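PDB 5HAM: RickCE from Rickettsia bellii, which probably acts as a CE-clan cysteine protease that removes ubiquitin from modified proteins, the chain here including the catalytic domain of a longer bacterial effector. Local coordinates for residues T125-I138 against V149-I161. Numbering follows the deposited sequence.
Sequences TKDIKDNGKEAAVI and VLVAKYDKKDNQI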
# COMPACT_ATOMS: atom_id res chain seq x y z
N THR A 125 4.10 -15.18 -8.83
CA THR A 125 4.55 -15.71 -10.11
C THR A 125 4.75 -17.22 -10.06
O THR A 125 4.45 -17.94 -11.03
CB THR A 125 5.86 -15.02 -10.55
OG1 THR A 125 5.63 -13.61 -10.70
CG2 THR A 125 6.35 -15.59 -11.87
N LYS A 126 5.24 -17.72 -8.94
CA LYS A 126 5.41 -19.16 -8.80
C LYS A 126 4.05 -19.85 -8.78
O LYS A 126 3.86 -20.91 -9.39
CB LYS A 126 6.23 -19.50 -7.54
N ASP A 127 3.09 -19.23 -8.11
CA ASP A 127 1.74 -19.77 -8.02
C ASP A 127 1.08 -19.99 -9.38
O ASP A 127 0.53 -21.07 -9.65
CB ASP A 127 0.84 -18.88 -7.16
CG ASP A 127 1.08 -19.10 -5.69
OD1 ASP A 127 1.76 -20.09 -5.36
OD2 ASP A 127 0.59 -18.29 -4.88
N ILE A 128 1.15 -18.98 -10.25
CA ILE A 128 0.48 -19.09 -11.55
C ILE A 128 1.30 -19.85 -12.58
O ILE A 128 0.75 -20.38 -13.54
CB ILE A 128 0.07 -17.72 -12.10
CG1 ILE A 128 1.31 -16.85 -12.33
CG2 ILE A 128 -0.91 -17.04 -11.14
CD1 ILE A 128 1.01 -15.42 -12.74
N LYS A 129 2.61 -19.92 -12.38
CA LYS A 129 3.47 -20.53 -13.37
C LYS A 129 3.82 -21.98 -13.04
O LYS A 129 4.06 -22.77 -13.94
CB LYS A 129 4.73 -19.69 -13.55
CG LYS A 129 5.57 -20.07 -14.73
CD LYS A 129 6.39 -18.88 -15.18
CE LYS A 129 7.46 -18.51 -14.17
NZ LYS A 129 8.63 -19.44 -14.31
N ASP A 130 3.82 -22.33 -11.76
CA ASP A 130 4.22 -23.69 -11.35
C ASP A 130 3.17 -24.46 -10.55
O ASP A 130 3.17 -25.69 -10.56
CB ASP A 130 5.52 -23.64 -10.57
CG ASP A 130 6.69 -23.15 -11.40
OD1 ASP A 130 6.73 -23.47 -12.61
OD2 ASP A 130 7.56 -22.44 -10.85
N ASN A 131 2.28 -23.75 -9.86
CA ASN A 131 1.35 -24.39 -8.93
C ASN A 131 -0.10 -24.50 -9.42
O ASN A 131 -1.00 -24.78 -8.64
CB ASN A 131 1.39 -23.71 -7.56
CG ASN A 131 2.78 -23.70 -6.96
OD1 ASN A 131 3.61 -24.56 -7.27
ND2 ASN A 131 3.05 -22.71 -6.11
N GLY A 132 -0.33 -24.26 -10.71
CA GLY A 132 -1.64 -24.46 -11.31
C GLY A 132 -2.72 -23.41 -11.07
O GLY A 132 -3.85 -23.59 -11.52
N LYS A 133 -2.38 -22.33 -10.38
CA LYS A 133 -3.36 -21.27 -10.11
C LYS A 133 -3.64 -20.48 -11.38
O LYS A 133 -2.75 -20.30 -12.21
CB LYS A 133 -2.85 -20.34 -9.00
CG LYS A 133 -2.40 -21.08 -7.75
CD LYS A 133 -3.56 -21.74 -7.05
CE LYS A 133 -3.10 -22.41 -5.78
NZ LYS A 133 -4.17 -23.22 -5.15
N GLU A 134 -4.87 -20.01 -11.55
CA GLU A 134 -5.12 -19.18 -12.72
C GLU A 134 -4.95 -17.67 -12.47
O GLU A 134 -4.85 -16.89 -13.42
CB GLU A 134 -6.45 -19.52 -13.41
CG GLU A 134 -7.70 -19.17 -12.66
CD GLU A 134 -8.95 -19.34 -13.52
OE1 GLU A 134 -9.30 -20.49 -13.85
OE2 GLU A 134 -9.57 -18.31 -13.89
N ALA A 135 -4.87 -17.28 -11.20
CA ALA A 135 -4.61 -15.89 -10.85
C ALA A 135 -4.04 -15.77 -9.45
O ALA A 135 -4.36 -16.54 -8.55
CB ALA A 135 -5.87 -15.01 -10.99
N ALA A 136 -3.17 -14.78 -9.28
CA ALA A 136 -2.65 -14.42 -7.97
C ALA A 136 -3.05 -12.97 -7.76
O ALA A 136 -2.81 -12.11 -8.61
CB ALA A 136 -1.15 -14.57 -7.93
N VAL A 137 -3.70 -12.72 -6.63
CA VAL A 137 -4.19 -11.39 -6.32
C VAL A 137 -3.31 -10.77 -5.24
O VAL A 137 -3.13 -11.35 -4.16
CB VAL A 137 -5.66 -11.46 -5.87
CG1 VAL A 137 -6.21 -10.06 -5.53
CG2 VAL A 137 -6.51 -12.16 -6.93
N ILE A 138 -2.75 -9.61 -5.53
CA ILE A 138 -1.87 -8.91 -4.60
C ILE A 138 -2.41 -7.52 -4.25
O ILE A 138 -2.44 -6.63 -5.10
CB ILE A 138 -0.46 -8.72 -5.19
CG1 ILE A 138 0.04 -10.03 -5.84
CG2 ILE A 138 0.50 -8.21 -4.11
CD1 ILE A 138 1.39 -9.88 -6.57
N VAL A 149 -4.83 -2.70 -6.28
CA VAL A 149 -4.71 -4.14 -6.50
C VAL A 149 -3.89 -4.50 -7.74
O VAL A 149 -3.95 -3.81 -8.78
CB VAL A 149 -6.10 -4.84 -6.53
CG1 VAL A 149 -6.89 -4.44 -7.79
CG2 VAL A 149 -5.95 -6.34 -6.43
N LEU A 150 -3.12 -5.57 -7.63
CA LEU A 150 -2.38 -6.07 -8.77
C LEU A 150 -2.65 -7.56 -8.93
O LEU A 150 -2.40 -8.34 -8.02
CB LEU A 150 -0.89 -5.82 -8.58
CG LEU A 150 0.00 -6.27 -9.74
CD1 LEU A 150 -0.20 -5.35 -10.95
CD2 LEU A 150 1.47 -6.31 -9.32
N VAL A 151 -3.18 -7.96 -10.08
CA VAL A 151 -3.50 -9.36 -10.33
C VAL A 151 -2.58 -9.96 -11.38
O VAL A 151 -2.39 -9.40 -12.46
CB VAL A 151 -4.97 -9.54 -10.76
CG1 VAL A 151 -5.32 -11.02 -10.86
CG2 VAL A 151 -5.89 -8.84 -9.76
N ALA A 152 -2.00 -11.11 -11.05
CA ALA A 152 -1.00 -11.76 -11.88
C ALA A 152 -1.59 -12.99 -12.55
O ALA A 152 -2.19 -13.84 -11.89
CB ALA A 152 0.18 -12.17 -11.03
N LYS A 153 -1.40 -13.08 -13.86
CA LYS A 153 -1.86 -14.23 -14.62
C LYS A 153 -0.80 -14.68 -15.60
O LYS A 153 0.13 -13.95 -15.93
CB LYS A 153 -3.16 -13.90 -15.35
CG LYS A 153 -4.33 -13.67 -14.43
CD LYS A 153 -5.58 -13.32 -15.21
CE LYS A 153 -6.69 -12.88 -14.29
NZ LYS A 153 -7.87 -12.41 -15.06
N TYR A 154 -0.95 -15.91 -16.08
CA TYR A 154 0.10 -16.53 -16.87
C TYR A 154 -0.47 -17.18 -18.11
O TYR A 154 -1.35 -18.03 -18.03
CB TYR A 154 0.81 -17.59 -16.04
CG TYR A 154 1.94 -18.25 -16.77
CD1 TYR A 154 3.07 -17.54 -17.12
CD2 TYR A 154 1.88 -19.59 -17.10
CE1 TYR A 154 4.11 -18.13 -17.78
CE2 TYR A 154 2.93 -20.20 -17.75
CZ TYR A 154 4.04 -19.46 -18.09
OH TYR A 154 5.09 -20.04 -18.76
N ASP A 155 0.03 -16.75 -19.26
CA ASP A 155 -0.27 -17.42 -20.51
C ASP A 155 0.82 -18.44 -20.85
O ASP A 155 1.90 -18.07 -21.31
CB ASP A 155 -0.40 -16.41 -21.64
CG ASP A 155 -0.83 -17.05 -22.94
OD1 ASP A 155 -1.86 -17.75 -22.93
OD2 ASP A 155 -0.14 -16.87 -23.95
N LYS A 156 0.53 -19.72 -20.62
CA LYS A 156 1.51 -20.78 -20.82
C LYS A 156 1.90 -20.95 -22.28
O LYS A 156 3.06 -21.19 -22.59
CB LYS A 156 1.00 -22.12 -20.27
CG LYS A 156 2.04 -23.22 -20.26
N LYS A 157 0.92 -20.81 -23.17
CA LYS A 157 1.15 -20.96 -24.60
C LYS A 157 2.24 -20.01 -25.08
O LYS A 157 3.03 -20.36 -25.95
CB LYS A 157 -0.14 -20.76 -25.40
CG LYS A 157 -0.11 -21.36 -26.79
N ASP A 158 2.29 -18.81 -24.50
CA ASP A 158 3.30 -17.83 -24.89
C ASP A 158 4.36 -17.63 -23.81
O ASP A 158 5.26 -16.81 -23.97
CB ASP A 158 2.66 -16.49 -25.25
CG ASP A 158 1.68 -16.61 -26.40
OD1 ASP A 158 1.65 -15.70 -27.25
OD2 ASP A 158 0.95 -17.62 -26.47
N ASN A 159 4.25 -18.40 -22.73
CA ASN A 159 5.16 -18.24 -21.59
C ASN A 159 5.22 -16.77 -21.16
O ASN A 159 6.29 -16.16 -21.08
CB ASN A 159 6.55 -18.79 -21.91
CG ASN A 159 7.44 -18.82 -20.70
OD1 ASN A 159 6.96 -18.87 -19.57
ND2 ASN A 159 8.76 -18.77 -20.92
N GLN A 160 4.04 -16.21 -20.90
CA GLN A 160 3.90 -14.78 -20.74
C GLN A 160 3.19 -14.41 -19.45
O GLN A 160 2.04 -14.81 -19.24
CB GLN A 160 3.11 -14.23 -21.93
CG GLN A 160 2.84 -12.75 -21.85
CD GLN A 160 4.11 -11.96 -21.78
OE1 GLN A 160 4.80 -11.78 -22.79
NE2 GLN A 160 4.46 -11.48 -20.59
N ILE A 161 3.87 -13.66 -18.59
CA ILE A 161 3.27 -13.12 -17.37
C ILE A 161 2.52 -11.83 -17.67
O ILE A 161 3.04 -10.91 -18.31
CB ILE A 161 4.32 -12.84 -16.28
CG1 ILE A 161 5.01 -14.12 -15.82
CG2 ILE A 161 3.66 -12.21 -15.07
CD1 ILE A 161 4.15 -14.99 -14.93
O HOH W 1 -3.00 -17.70 -15.46
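I128, near the C-terminal end of helix 96-130, drops its side chain onto strand 147-155 between A152 and Y154. Its CG1 sits between the backbone N and the carbonyl carbon (chi1 62°), which brings this branch alongside Y154, I128 CG1 to Y154 CB 3.8 Å. The tip then passes over the strand backbone and ends against both A152 and I161, with I128 CD1 3.8 Å from A152 CB. T125, one turn earlier, crosses the end of I161 at about a right angle, its CG2 touching CD1.

At the outer end, K129 lays its aliphatic chain across one face of the Y154 ring. CG stands 3.9 Å from the ring centroid, 18° off the normal, in a CH-pi contact displaced toward the rim. N159 OD1, from the G1 bulge turn, lies in plane at the ring edge, modelled too close to Y154 OH for the distance to be trusted.

After the helix the chain turns back as strand 135-141, forming an antiparallel hairpin with 147-155 in the mixed sheet of the RickCE-like catalytic domain. A136 and A152 exchange two backbone bonds (A152 N to A136 O 2.8 Å, nearly straight at 173°), and I138 and L150 form the next such pair. A136, I138, L150 and A152 face the helix; V137 and V151 face helix 211-223, V137 CG2 and V151 CG1 4.3 Å apart. On the E134 side of A135, a water joins this loop residue's carbonyl to the strand at Y154 N. K153 runs extended past that carbonyl to give NZ to I222 O.

The two bridged pairs thus satisfy their own N-H and C=O groups, and the helix packs there mainly through apolar side chains; the small A152 under I128 CD1 is consistent with the 7.6 Å approach between the axes of 125-130 and 149-155.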